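Local coordinates for insecticidal crystal protein Cry35Ab1 (Bacillus thuringiensis, PDB 4JP0) that forms one half of a binary insecticidal toxin with Cry34Ab1, active against western corn rootworm, probably by acting on the larval midgut epithelium, at residues Ala20-Leu25 with Asp41-Lys46; Ser28-Met33 with Asp75-Ser80; Asn65-Trp70 with Asp192-Ile197; Asn15-Ala20 with Leu32-Asp37. All blocks are in the same frame, centred on the assembly; numbering follows the deposited sequence. Where two conformers were deposited one is given.

All four contacts lie on the same side of the chain's centre, and interactions 1, 2 and 4 belong to the ricin B-type beta-trefoil. Strand 18-22 pairs with strand 43-52 in interaction 1 and with strand 31-33 in interaction 4; the two share Ala20, and their centres are 11 Å apart. Interaction 2 joins residues 28-30 to strand 76-80, and its Ser31 O lies 2.9 Å from Ala20 N. Interaction 3 leads toward the toxin region: Asn65 OD1 approaches Thr21 OG1 of interaction 1 to 2.7 Å, and Ser80 O of interaction 2 lies 2.9 Å from Val69 N. The centres of interactions 3 and 4 are farthest apart, at 22 Å.

Interaction 1: Ala20-Leu25 with Asp41-Lys46; sequences ATYLSL and DDYNLK
Thr21 and Asn44 form an antiparallel hydrogen-bonded pair in which each backbone serves as donor and acceptor. Thr21 N gives to Asn44 O at 3.0 Å, and Asn44 N returns the bond to Thr21 O at 2.7 Å; both donors lie in the plane of the carbonyl they meet. Beyond the next pair, Tyr22 with Tyr43, Leu23 N donates to Asp42 O at 2.9 Å in an almost straight bond (176° at the hydrogen). That carbonyl is used twice, because a water donates to Asp42 O while accepting from Ser24 N, tying the middle of the Tyr22-Leu25 type I turn to the other chain segment. Tyr22 turns its own backbone elsewhere, N to Ser28 OG and O to Asn65 ND2.

The side chains of Asn44 and Thr21 find partners of their own. With CG anti to its backbone N (chi1 171°), the Asn44 amide runs beside its own carbonyl carbon toward Lys46: OD1 accepts from Lys46 N, closing an Asx turn, although that donor stands above the amide carbonyl plane and not on a lone pair. Asn44 ND2 donates to Lys46 O at 2.9 Å, near the amide plane. Thr21 OG1 packs alongside Asn44 CB at 3.6 Å, but its hydrogen-bond partner is Asn65 OD1.

Leu23 crosses Asn44 at about a right angle, setting Leu23 CD2 3.7 Å from Asn44 CB. The Tyr22 and Tyr43 rings are modelled too close together, so their mutual geometry is doubtful. The hydrogen-bonded pair Thr21/Asn44 and the non-hydrogen-bonded pair Tyr22/Tyr43 join strands 18-22 and 43-52 of the ricin-type beta-trefoil.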
loop_
_atom_site.group_PDB
_atom_site.type_symbol
_atom_site.label_atom_id
_atom_site.label_comp_id
_atom_site.label_asym_id
_atom_site.label_seq_id
_atom_site.Cartn_x
_atom_site.Cartn_y
_atom_site.Cartn_z
ATOM N N ALA A 20 -17.545 16.031 21.191
ATOM C CA ALA A 20 -18.670 16.068 20.245
ATOM C C ALA A 20 -18.484 17.081 19.124
ATOM O O ALA A 20 -17.848 18.098 19.320
ATOM C CB ALA A 20 -19.930 16.450 21.015
ATOM N N THR A 21 -19.055 16.814 17.947
ATOM C CA THR A 21 -19.127 17.838 16.904
ATOM C C THR A 21 -20.594 18.061 16.578
ATOM O O THR A 21 -21.426 17.167 16.832
ATOM C CB THR A 21 -18.435 17.405 15.596
ATOM O OG1 THR A 21 -18.781 16.064 15.293
ATOM C CG2 THR A 21 -16.951 17.376 15.731
ATOM N N TYR A 22 -20.907 19.212 15.965
ATOM C CA TYR A 22 -22.284 19.502 15.544
ATOM C C TYR A 22 -22.482 18.701 14.255
ATOM O O TYR A 22 -21.625 18.742 13.394
ATOM C CB TYR A 22 -22.471 20.999 15.207
ATOM C CG TYR A 22 -22.587 21.978 16.360
ATOM C CD1 TYR A 22 -23.378 23.140 16.243
ATOM C CD2 TYR A 22 -21.900 21.791 17.537
ATOM C CE1 TYR A 22 -23.478 24.050 17.282
ATOM C CE2 TYR A 22 -22.014 22.706 18.592
ATOM C CZ TYR A 22 -22.798 23.819 18.450
ATOM O OH TYR A 22 -22.900 24.712 19.491
ATOM N N LEU A 23 -23.583 17.977 14.114
ATOM C CA LEU A 23 -23.771 17.133 12.934
ATOM C C LEU A 23 -23.973 17.881 11.634
ATOM O O LEU A 23 -23.647 17.371 10.561
ATOM C CB LEU A 23 -25.026 16.254 13.097
ATOM C CG LEU A 23 -24.943 15.017 13.948
ATOM C CD1 LEU A 23 -26.311 14.380 14.049
ATOM C CD2 LEU A 23 -23.908 14.019 13.376
ATOM N N SER A 24 -24.545 19.066 11.732
ATOM C CA SER A 24 -24.965 19.787 10.555
ATOM C C SER A 24 -23.964 20.831 10.073
ATOM O O SER A 24 -24.254 21.557 9.110
ATOM C CB SER A 24 -26.345 20.378 10.796
ATOM O OG SER A 24 -27.296 19.327 10.753
ATOM N N LEU A 25 -22.793 20.887 10.727
ATOM C CA LEU A 25 -21.720 21.771 10.270
ATOM C C LEU A 25 -20.508 20.901 9.941
ATOM O O LEU A 25 -19.850 20.377 10.836
ATOM C CB LEU A 25 -21.358 22.828 11.316
ATOM C CG LEU A 25 -22.330 23.992 11.477
ATOM C CD1 LEU A 25 -22.012 24.838 12.724
ATOM C CD2 LEU A 25 -22.274 24.862 10.229
ATOM N N ASP A 41 -28.988 14.958 20.286
ATOM C CA ASP A 41 -29.206 14.328 18.987
ATOM C C ASP A 41 -28.719 15.168 17.795
ATOM O O ASP A 41 -28.662 14.675 16.687
ATOM C CB ASP A 41 -30.677 13.938 18.832
ATOM C CG ASP A 41 -31.063 12.770 19.722
ATOM O OD1 ASP A 41 -32.279 12.582 19.950
ATOM O OD2 ASP A 41 -30.230 11.989 20.238
ATOM N N ASP A 42 -28.351 16.419 18.018
ATOM C CA ASP A 42 -27.780 17.266 16.947
ATOM C C ASP A 42 -26.248 17.213 16.918
ATOM O O ASP A 42 -25.584 17.945 16.156
ATOM C CB ASP A 42 -28.201 18.716 17.149
ATOM C CG ASP A 42 -29.707 18.908 17.049
ATOM O OD1 ASP A 42 -30.352 18.302 16.178
ATOM O OD2 ASP A 42 -30.321 19.673 17.796
ATOM N N TYR A 43 -25.679 16.360 17.752
ATOM C CA TYR A 43 -24.220 16.230 17.775
ATOM C C TYR A 43 -23.792 14.815 17.446
ATOM O O TYR A 43 -24.557 13.870 17.631
ATOM C CB TYR A 43 -23.688 16.520 19.168
ATOM C CG TYR A 43 -23.843 17.959 19.576
ATOM C CD1 TYR A 43 -25.075 18.445 20.001
ATOM C CD2 TYR A 43 -22.769 18.850 19.482
ATOM C CE1 TYR A 43 -25.237 19.780 20.371
ATOM C CE2 TYR A 43 -22.926 20.216 19.857
ATOM C CZ TYR A 43 -24.163 20.655 20.304
ATOM O OH TYR A 43 -24.348 21.976 20.674
ATOM N N ASN A 44 -22.544 14.677 17.020
ATOM C CA ASN A 44 -21.925 13.378 16.882
ATOM C C ASN A 44 -20.971 13.143 18.049
ATOM O O ASN A 44 -20.130 14.000 18.309
ATOM C CB ASN A 44 -21.075 13.305 15.613
ATOM C CG ASN A 44 -20.257 12.032 15.561
ATOM O OD1 ASN A 44 -20.811 10.958 15.687
ATOM N ND2 ASN A 44 -18.912 12.152 15.467
ATOM N N LEU A 45 -21.084 11.996 18.720
ATOM C CA LEU A 45 -20.137 11.618 19.780
ATOM C C LEU A 45 -19.278 10.413 19.404
ATOM O O LEU A 45 -18.551 9.897 20.259
ATOM C CB LEU A 45 -20.895 11.225 21.065
ATOM C CG LEU A 45 -21.997 12.147 21.576
ATOM C CD1 LEU A 45 -22.588 11.673 22.912
ATOM C CD2 LEU A 45 -21.453 13.528 21.702
ATOM N N LYS A 46 -19.333 9.984 18.138
ATOM C CA LYS A 46 -18.723 8.712 17.732
ATOM C C LYS A 46 -17.455 8.967 16.969
ATOM O O LYS A 46 -17.484 9.704 15.996
ATOM C CB LYS A 46 -19.674 7.902 16.846
ATOM C CG LYS A 46 -20.896 7.348 17.603
ATOM C CD LYS A 46 -21.783 6.506 16.694
ATOM C CE LYS A 46 -23.077 6.108 17.408
ATOM N NZ LYS A 46 -23.861 5.096 16.626
HETATM O O HOH W 1 -26.274 19.701 14.125
#

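Interaction 2: Ser28-Met33 with Asp75-Ser80; sequences SGVSLM and DKINVS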
loop_
_atom_site.group_PDB
_atom_site.type_symbol
_atom_site.label_atom_id
_atom_site.label_comp_id
_atom_site.label_asym_id
_atom_site.label_seq_id
_atom_site.Cartn_x
_atom_site.Cartn_y
_atom_site.Cartn_z
ATOM N N SER A 28 -17.152 21.575 11.815
ATOM C CA SER A 28 -17.394 21.765 13.232
ATOM C C SER A 28 -16.175 21.707 14.121
ATOM O O SER A 28 -15.315 20.815 13.970
ATOM C CB SER A 28 -18.320 20.644 13.717
ATOM O OG SER A 28 -18.727 20.884 15.052
ATOM N N GLY A 29 -16.152 22.600 15.118
ATOM C CA GLY A 29 -15.197 22.485 16.207
ATOM C C GLY A 29 -15.620 21.307 17.071
ATOM O O GLY A 29 -16.764 20.845 17.003
ATOM N N VAL A 30 -14.704 20.813 17.895
ATOM C CA VAL A 30 -14.992 19.760 18.853
ATOM C C VAL A 30 -15.215 20.410 20.222
ATOM O O VAL A 30 -14.415 21.230 20.659
ATOM C CB VAL A 30 -13.822 18.774 18.962
ATOM C CG1 VAL A 30 -14.144 17.681 20.008
ATOM C CG2 VAL A 30 -13.552 18.147 17.613
ATOM N N SER A 31 -16.313 20.058 20.876
ATOM C CA SER A 31 -16.636 20.579 22.211
ATOM C C SER A 31 -16.921 19.426 23.159
ATOM O O SER A 31 -16.793 18.277 22.790
ATOM C CB SER A 31 -17.892 21.456 22.157
ATOM O OG SER A 31 -18.982 20.665 21.605
ATOM N N LEU A 32 -17.334 19.743 24.374
ATOM C CA LEU A 32 -17.706 18.722 25.341
ATOM C C LEU A 32 -19.170 18.885 25.682
ATOM O O LEU A 32 -19.589 19.958 26.136
ATOM C CB LEU A 32 -16.852 18.823 26.622
ATOM C CG LEU A 32 -15.363 18.476 26.436
ATOM C CD1 LEU A 32 -14.527 18.655 27.738
ATOM C CD2 LEU A 32 -15.240 17.034 25.899
ATOM N N MET A 33 -19.933 17.795 25.557
ATOM C CA MET A 33 -21.386 17.852 25.766
ATOM C C MET A 33 -21.796 16.826 26.786
ATOM O O MET A 33 -21.167 15.760 26.873
ATOM C CB MET A 33 -22.129 17.504 24.460
ATOM C CG MET A 33 -21.990 18.574 23.368
ATOM S SD MET A 33 -22.853 20.101 23.871
ATOM C CE MET A 33 -24.517 19.445 23.960
ATOM N N ASP A 75 -4.445 25.679 19.300
ATOM C CA ASP A 75 -4.845 25.023 20.551
ATOM C C ASP A 75 -6.278 24.610 20.633
ATOM O O ASP A 75 -6.713 24.153 21.681
ATOM C CB ASP A 75 -4.510 25.885 21.771
ATOM C CG ASP A 75 -3.041 26.257 21.822
ATOM O OD1 ASP A 75 -2.166 25.422 21.557
ATOM O OD2 ASP A 75 -2.762 27.529 22.135
ATOM N N LYS A 76 -7.023 24.793 19.548
ATOM C CA LYS A 76 -8.418 24.368 19.543
ATOM C C LYS A 76 -8.508 23.177 18.614
ATOM O O LYS A 76 -7.610 22.984 17.790
ATOM C CB LYS A 76 -9.306 25.510 19.050
ATOM C CG LYS A 76 -9.256 26.732 19.965
ATOM C CD LYS A 76 -9.756 28.006 19.308
ATOM C CE LYS A 76 -8.710 28.745 18.484
ATOM N NZ LYS A 76 -7.713 29.482 19.307
ATOM N N ILE A 77 -9.572 22.378 18.727
ATOM C CA ILE A 77 -9.712 21.223 17.874
ATOM C C ILE A 77 -10.978 21.389 17.062
ATOM O O ILE A 77 -12.032 21.743 17.612
ATOM C CB ILE A 77 -9.894 19.900 18.687
ATOM C CG1 ILE A 77 -8.783 19.694 19.724
ATOM C CG2 ILE A 77 -9.964 18.755 17.706
ATOM C CD1 ILE A 77 -7.406 19.839 19.151
ATOM N N ASN A 78 -10.877 21.134 15.769
ATOM C CA ASN A 78 -12.042 21.036 14.938
ATOM C C ASN A 78 -11.868 19.796 14.075
ATOM O O ASN A 78 -10.914 19.034 14.283
ATOM C CB ASN A 78 -12.242 22.325 14.081
ATOM C CG ASN A 78 -11.228 22.441 12.984
ATOM O OD1 ASN A 78 -10.290 21.656 12.913
ATOM N ND2 ASN A 78 -11.417 23.415 12.090
ATOM N N VAL A 79 -12.825 19.510 13.190
ATOM C CA VAL A 79 -12.601 18.412 12.262
ATOM C C VAL A 79 -12.328 18.996 10.890
ATOM O O VAL A 79 -13.028 19.946 10.459
ATOM C CB VAL A 79 -13.751 17.366 12.216
ATOM C CG1 VAL A 79 -13.744 16.490 13.460
ATOM C CG2 VAL A 79 -15.177 18.053 11.979
ATOM N N SER A 80 -11.294 18.464 10.222
ATOM C CA SER A 80 -10.946 18.945 8.888
ATOM C C SER A 80 -10.637 17.767 7.977
ATOM O O SER A 80 -10.383 16.651 8.436
ATOM C CB SER A 80 -9.693 19.841 8.923
ATOM O OG SER A 80 -9.820 20.943 9.797
HETATM O O HOH W 2 -11.782 22.608 20.587
#
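Val30 and Ile77 make the close side of this contact. Their side chains lie side by side and point the same way, with Val30 CG2 3.6 Å from Ile77 CG2. The Val30 branch that touches is the one anti to its carbonyl carbon, while CG1 stands anti to the backbone N (chi1 179°) and turns to strand 18-22. Trp70 also packs on Val30, and Leu123 on Ile77, so the pair is buried within the trefoil. Val79 adds a looser apolar edge, its CG1 4.5 Å from Val30 CG2, although Val79 CG2 approaches Ser28 O to 3.4 Å.

Two backbone bonds flank the single bridge between Gly29 and Asn78, whose CA atoms are 3.7 Å apart. Val30 N donates to Ile77 O at 2.8 Å and is nearly straight at the hydrogen (173°), yet it stands 33° from the carbonyl plane. Val79 N reaches Ser28 O more nearly end-on.

Away from the valine and isoleucine, Gly29 is exposed; Asn78 CB lies beside it, and Ser28 OG donates to Gly29 O at 2.8 Å. Beyond the bridge, on the Val30-Ile77 side, a single water accepts from Ile77 N and lies 3.0 Å from Val30 O. The chemistry is thus divided, with apolar methyls packing on the buried side and main-chain polar groups, direct or through water, joining a loop edge to strand 76-80.

Interaction 3: Asn65-Trp70 with Asp192-Ile197; sequences NNCKVW and DKNTQI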
loop_
_atom_site.group_PDB
_atom_site.type_symbol
_atom_site.label_atom_id
_atom_site.label_comp_id
_atom_site.label_asym_id
_atom_site.label_seq_id
_atom_site.Cartn_x
_atom_site.Cartn_y
_atom_site.Cartn_z
ATOM N N ASN A 65 -19.833 14.717 9.746
ATOM C CA ASN A 65 -18.922 15.751 9.211
ATOM C C ASN A 65 -18.080 15.248 8.053
ATOM O O ASN A 65 -16.924 15.613 7.929
ATOM C CB ASN A 65 -17.993 16.281 10.330
ATOM C CG ASN A 65 -18.728 16.508 11.642
ATOM O OD1 ASN A 65 -18.584 15.731 12.593
ATOM N ND2 ASN A 65 -19.499 17.594 11.705
ATOM N N ASN A 66 -18.677 14.431 7.187
ATOM C CA ASN A 66 -17.960 13.894 6.025
ATOM C C ASN A 66 -16.690 13.124 6.394
ATOM O O ASN A 66 -15.720 13.051 5.598
ATOM C CB ASN A 66 -17.678 15.021 4.985
ATOM C CG ASN A 66 -17.521 14.494 3.574
ATOM O OD1 ASN A 66 -18.199 13.544 3.164
ATOM N ND2 ASN A 66 -16.599 15.089 2.827
ATOM N N CYS A 67 -16.697 12.521 7.587
ATOM C CA CYS A 67 -15.568 11.736 8.052
ATOM C C CYS A 67 -14.292 12.573 8.067
ATOM O O CYS A 67 -13.235 12.080 7.745
ATOM C CB CYS A 67 -15.376 10.461 7.210
ATOM S SG CYS A 67 -16.752 9.316 7.440
ATOM N N LYS A 68 -14.420 13.857 8.373
ATOM C CA LYS A 68 -13.241 14.677 8.640
ATOM C C LYS A 68 -12.623 14.203 9.986
ATOM O O LYS A 68 -13.237 13.439 10.748
ATOM C CB LYS A 68 -13.618 16.141 8.692
ATOM C CG LYS A 68 -13.960 16.749 7.297
ATOM C CD LYS A 68 -14.430 18.163 7.486
ATOM C CE LYS A 68 -15.115 18.714 6.221
ATOM N NZ LYS A 68 -14.184 18.966 5.109
ATOM N N VAL A 69 -11.403 14.641 10.273
ATOM C CA VAL A 69 -10.662 14.141 11.404
ATOM C C VAL A 69 -10.233 15.243 12.357
ATOM O O VAL A 69 -10.145 16.421 11.986
ATOM C CB VAL A 69 -9.371 13.409 10.918
ATOM C CG1 VAL A 69 -9.734 12.317 9.860
ATOM C CG2 VAL A 69 -8.401 14.393 10.293
ATOM N N TRP A 70 -9.922 14.866 13.590
ATOM C CA TRP A 70 -9.512 15.888 14.549
ATOM C C TRP A 70 -8.294 16.639 14.019
ATOM O O TRP A 70 -7.309 16.040 13.535
ATOM C CB TRP A 70 -9.226 15.296 15.932
ATOM C CG TRP A 70 -10.430 14.900 16.746
ATOM C CD1 TRP A 70 -11.717 14.647 16.314
ATOM C CD2 TRP A 70 -10.428 14.674 18.140
ATOM N NE1 TRP A 70 -12.504 14.266 17.388
ATOM C CE2 TRP A 70 -11.731 14.289 18.518
ATOM C CE3 TRP A 70 -9.445 14.769 19.122
ATOM C CZ2 TRP A 70 -12.071 14.008 19.835
ATOM C CZ3 TRP A 70 -9.789 14.476 20.432
ATOM C CH2 TRP A 70 -11.086 14.102 20.765
ATOM N N ASP A 192 -20.000 7.465 -0.962
ATOM C CA ASP A 192 -19.878 8.604 -0.067
ATOM C C ASP A 192 -19.074 8.258 1.189
ATOM O O ASP A 192 -19.011 7.135 1.579
ATOM C CB ASP A 192 -21.220 9.205 0.325
ATOM C CG ASP A 192 -21.968 8.355 1.264
ATOM O OD1 ASP A 192 -22.660 7.475 0.825
ATOM O OD2 ASP A 192 -21.882 8.539 2.436
ATOM N N LYS A 193 -18.485 9.288 1.779
ATOM C CA LYS A 193 -17.551 9.045 2.853
ATOM C C LYS A 193 -18.249 8.395 4.045
ATOM O O LYS A 193 -17.691 7.527 4.689
ATOM C CB LYS A 193 -16.855 10.356 3.243
ATOM C CG LYS A 193 -15.584 10.634 2.373
ATOM C CD LYS A 193 -15.018 12.000 2.580
ATOM C CE LYS A 193 -13.744 12.187 1.707
ATOM N NZ LYS A 193 -12.661 11.394 2.279
ATOM N N ASN A 194 -19.459 8.830 4.358
ATOM C CA ASN A 194 -20.132 8.284 5.535
ATOM C C ASN A 194 -20.480 6.829 5.332
ATOM O O ASN A 194 -20.304 6.023 6.232
ATOM C CB ASN A 194 -21.356 9.134 5.957
ATOM C CG ASN A 194 -20.951 10.526 6.452
ATOM O OD1 ASN A 194 -19.799 10.740 6.824
ATOM N ND2 ASN A 194 -21.882 11.499 6.401
ATOM N N THR A 195 -20.917 6.480 4.126
ATOM C CA THR A 195 -21.249 5.107 3.842
ATOM C C THR A 195 -19.980 4.257 3.795
ATOM O O THR A 195 -19.974 3.101 4.225
ATOM C CB THR A 195 -21.977 4.993 2.510
ATOM O OG1 THR A 195 -23.160 5.802 2.561
ATOM C CG2 THR A 195 -22.523 3.581 2.342
ATOM N N GLN A 196 -18.919 4.855 3.262
ATOM C CA GLN A 196 -17.608 4.240 3.227
ATOM C C GLN A 196 -17.106 3.761 4.607
ATOM O O GLN A 196 -16.723 2.597 4.798
ATOM C CB GLN A 196 -16.605 5.244 2.631
ATOM C CG GLN A 196 -15.238 4.639 2.386
ATOM C CD GLN A 196 -14.204 5.658 1.991
ATOM O OE1 GLN A 196 -14.054 6.671 2.672
ATOM N NE2 GLN A 196 -13.475 5.398 0.890
ATOM N N ILE A 197 -17.083 4.664 5.570
ATOM C CA ILE A 197 -16.582 4.279 6.871
ATOM C C ILE A 197 -17.496 3.249 7.588
ATOM O O ILE A 197 -17.028 2.501 8.426
ATOM C CB ILE A 197 -16.310 5.520 7.757
ATOM C CG1 ILE A 197 -15.289 5.152 8.847
ATOM C CG2 ILE A 197 -17.622 6.041 8.371
ATOM C CD1 ILE A 197 -14.613 6.360 9.474
HETATM O O HOH W 3 -21.578 14.317 6.878
HETATM O O HOH W 4 -18.565 12.232 0.658
HETATM O O HOH W 5 -12.784 10.230 5.134
#
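The first turn of helix 193-199, in the region of the P42 toxin family, packs against the loop that leads into strand 69-73 of the ricin-type trefoil. Cys67 already faces this helix with its CB, and the first torsion, with the sulfur anti to its own carbonyl carbon (chi1 -67°), then places SG among three groups: Ile197 CG2 at 3.5 Å, Lys193 O at 3.4 Å and Asn194 OD1 at 3.4 Å.

Beside it, the Asn66 amide and the Lys193 side chain cross obliquely. Lys193 CD lies 3.5 Å from Asn66 ND2 and 3.3 Å from Asn66 O, so the aliphatic part of the lysine does the touching. Its chain is extended as far as CE and bends only at the last torsion, carrying NZ away to a water.

Three waters complete the junction. One accepts from both Asn66 N and Asn194 ND2, each at 2.9 Å; another donates to Asn66 OD1 and accepts from Lys193 N; the third donates to Cys67 O and accepts from Lys193 NZ. Asp192 caps the helix, its OD2 accepting from Thr195 N at 2.8 Å, with the donor 48° out of the carboxylate plane.

No clear direct hydrogen bond crosses the interface. The two regions therefore meet here through apolar contacts around the sulfur and the lysine stem, plus three bridging waters between polar groups of the loop and the helix start.

Interaction 4: Asn15-Ala20 with Leu32-Asp37; sequences NGLYAA and LMNKND
Tyr18 and Met33 form the antiparallel hydrogen-bonded pair of the beta hairpin made by strands 18-22 and 31-33, within the trefoil. Tyr18 N donates to Met33 O at 2.8 Å (176° at the hydrogen), and Met33 N returns a bond to Tyr18 O.

The Lys35 side chain can be followed as it runs slantwise along the Tyr18 ring. Lys35 CB lies 4.1 Å from Tyr18 CD1, and Lys35 CG is 4.1 Å from Tyr18 CE1. CD comes nearest the ring, 3.3 Å from Tyr18 CE1, before CE passes the hydroxyl. Because CG sits between the backbone N and the carbonyl carbon (chi1 66°) and the chain is extended beyond it, Lys35 NZ arrives at the phenol and donates to Tyr18 OH at 3.1 Å.

Met33 shares the Tyr18 face of the hairpin, where its CG meets Ala20 CB. On the other face, that of Ala19 and Leu32, Leu32 CD2 lies 3.6 Å from Ala19 N. Leu17 crosses Leu32 at about a right angle, CB to CB 3.7 Å. Asx turns at Asn15 and Asn34 shape the adjoining loops. A water lying in the plane of the Tyr18 ring, at its edge, donates to Gly16 O and accepts from Lys35 N at 3.0 Å.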
loop_
_atom_site.group_PDB
_atom_site.type_symbol
_atom_site.label_atom_id
_atom_site.label_comp_id
_atom_site.label_asym_id
_atom_site.label_seq_id
_atom_site.Cartn_x
_atom_site.Cartn_y
_atom_site.Cartn_z
ATOM N N ASN A 15 -14.933 15.770 34.362
ATOM C CA ASN A 15 -16.268 16.370 34.260
ATOM C C ASN A 15 -17.358 15.513 33.621
ATOM O O ASN A 15 -18.524 15.911 33.580
ATOM C CB ASN A 15 -16.148 17.736 33.585
ATOM C CG ASN A 15 -15.782 17.656 32.105
ATOM O OD1 ASN A 15 -16.116 16.702 31.383
ATOM N ND2 ASN A 15 -15.149 18.709 31.626
ATOM N N GLY A 16 -16.957 14.362 33.088
ATOM C CA GLY A 16 -17.893 13.358 32.571
ATOM C C GLY A 16 -18.586 13.714 31.257
ATOM O O GLY A 16 -19.508 13.003 30.813
ATOM N N LEU A 17 -18.130 14.790 30.624
ATOM C CA LEU A 17 -18.671 15.259 29.338
ATOM C C LEU A 17 -18.031 14.544 28.175
ATOM O O LEU A 17 -16.926 14.026 28.330
ATOM C CB LEU A 17 -18.486 16.767 29.241
ATOM C CG LEU A 17 -19.169 17.596 30.345
ATOM C CD1 LEU A 17 -18.897 19.072 30.036
ATOM C CD2 LEU A 17 -20.685 17.288 30.396
ATOM N N TYR A 18 -18.741 14.453 27.040
ATOM C CA TYR A 18 -18.240 13.726 25.867
ATOM C C TYR A 18 -17.802 14.636 24.720
ATOM O O TYR A 18 -18.492 15.607 24.380
ATOM C CB TYR A 18 -19.328 12.798 25.339
ATOM C CG TYR A 18 -19.574 11.629 26.285
ATOM C CD1 TYR A 18 -20.286 11.786 27.477
ATOM C CD2 TYR A 18 -19.110 10.368 25.974
ATOM C CE1 TYR A 18 -20.511 10.676 28.358
ATOM C CE2 TYR A 18 -19.328 9.261 26.833
ATOM C CZ TYR A 18 -20.027 9.440 28.021
ATOM O OH TYR A 18 -20.229 8.361 28.857
ATOM N N ALA A 19 -16.687 14.272 24.091
ATOM C CA ALA A 19 -16.195 15.026 22.955
ATOM C C ALA A 19 -17.241 14.909 21.844
ATOM O O ALA A 19 -17.739 13.791 21.555
ATOM C CB ALA A 19 -14.848 14.446 22.493
ATOM N N ALA A 20 -17.545 16.031 21.191
ATOM C CA ALA A 20 -18.670 16.068 20.245
ATOM C C ALA A 20 -18.484 17.081 19.124
ATOM O O ALA A 20 -17.848 18.098 19.320
ATOM C CB ALA A 20 -19.930 16.450 21.015
ATOM N N LEU A 32 -17.334 19.743 24.374
ATOM C CA LEU A 32 -17.706 18.722 25.341
ATOM C C LEU A 32 -19.170 18.885 25.682
ATOM O O LEU A 32 -19.589 19.958 26.136
ATOM C CB LEU A 32 -16.852 18.823 26.622
ATOM C CG LEU A 32 -15.363 18.476 26.436
ATOM C CD1 LEU A 32 -14.527 18.655 27.738
ATOM C CD2 LEU A 32 -15.240 17.034 25.899
ATOM N N MET A 33 -19.933 17.795 25.557
ATOM C CA MET A 33 -21.386 17.852 25.766
ATOM C C MET A 33 -21.796 16.826 26.786
ATOM O O MET A 33 -21.167 15.760 26.873
ATOM C CB MET A 33 -22.129 17.504 24.460
ATOM C CG MET A 33 -21.990 18.574 23.368
ATOM S SD MET A 33 -22.853 20.101 23.871
ATOM C CE MET A 33 -24.517 19.445 23.960
ATOM N N ASN A 34 -22.893 17.115 27.502
ATOM C CA ASN A 34 -23.489 16.147 28.421
ATOM C C ASN A 34 -24.354 15.184 27.601
ATOM O O ASN A 34 -25.127 15.626 26.750
ATOM C CB ASN A 34 -24.343 16.839 29.480
ATOM C CG ASN A 34 -24.826 15.875 30.540
ATOM O OD1 ASN A 34 -25.420 14.858 30.234
ATOM N ND2 ASN A 34 -24.545 16.184 31.797
ATOM N N LYS A 35 -24.216 13.884 27.832
ATOM C CA LYS A 35 -24.898 12.926 26.963
ATOM C C LYS A 35 -26.390 12.988 27.109
ATOM O O LYS A 35 -27.106 12.423 26.280
ATOM C CB LYS A 35 -24.366 11.488 27.103
ATOM C CG LYS A 35 -24.618 10.840 28.453
ATOM C CD LYS A 35 -23.675 9.612 28.602
ATOM C CE LYS A 35 -23.799 8.922 29.951
ATOM N NZ LYS A 35 -23.018 7.624 29.981
ATOM N N ASN A 36 -26.869 13.726 28.104
ATOM C CA ASN A 36 -28.318 13.873 28.283
ATOM C C ASN A 36 -28.799 15.302 28.011
ATOM O O ASN A 36 -29.865 15.743 28.449
ATOM C CB ASN A 36 -28.736 13.375 29.670
ATOM C CG ASN A 36 -28.524 11.874 29.830
ATOM O OD1 ASN A 36 -29.080 11.076 29.077
ATOM N ND2 ASN A 36 -27.698 11.483 30.794
ATOM N N ASP A 37 -27.991 16.047 27.272
ATOM C CA ASP A 37 -28.394 17.376 26.863
ATOM C C ASP A 37 -29.658 17.275 25.990
ATOM O O ASP A 37 -29.798 16.317 25.218
ATOM C CB ASP A 37 -27.255 18.008 26.043
ATOM C CG ASP A 37 -27.506 19.467 25.737
ATOM O OD1 ASP A 37 -28.096 19.778 24.670
ATOM O OD2 ASP A 37 -27.144 20.370 26.515
HETATM O O HOH W 6 -22.236 13.371 30.035
#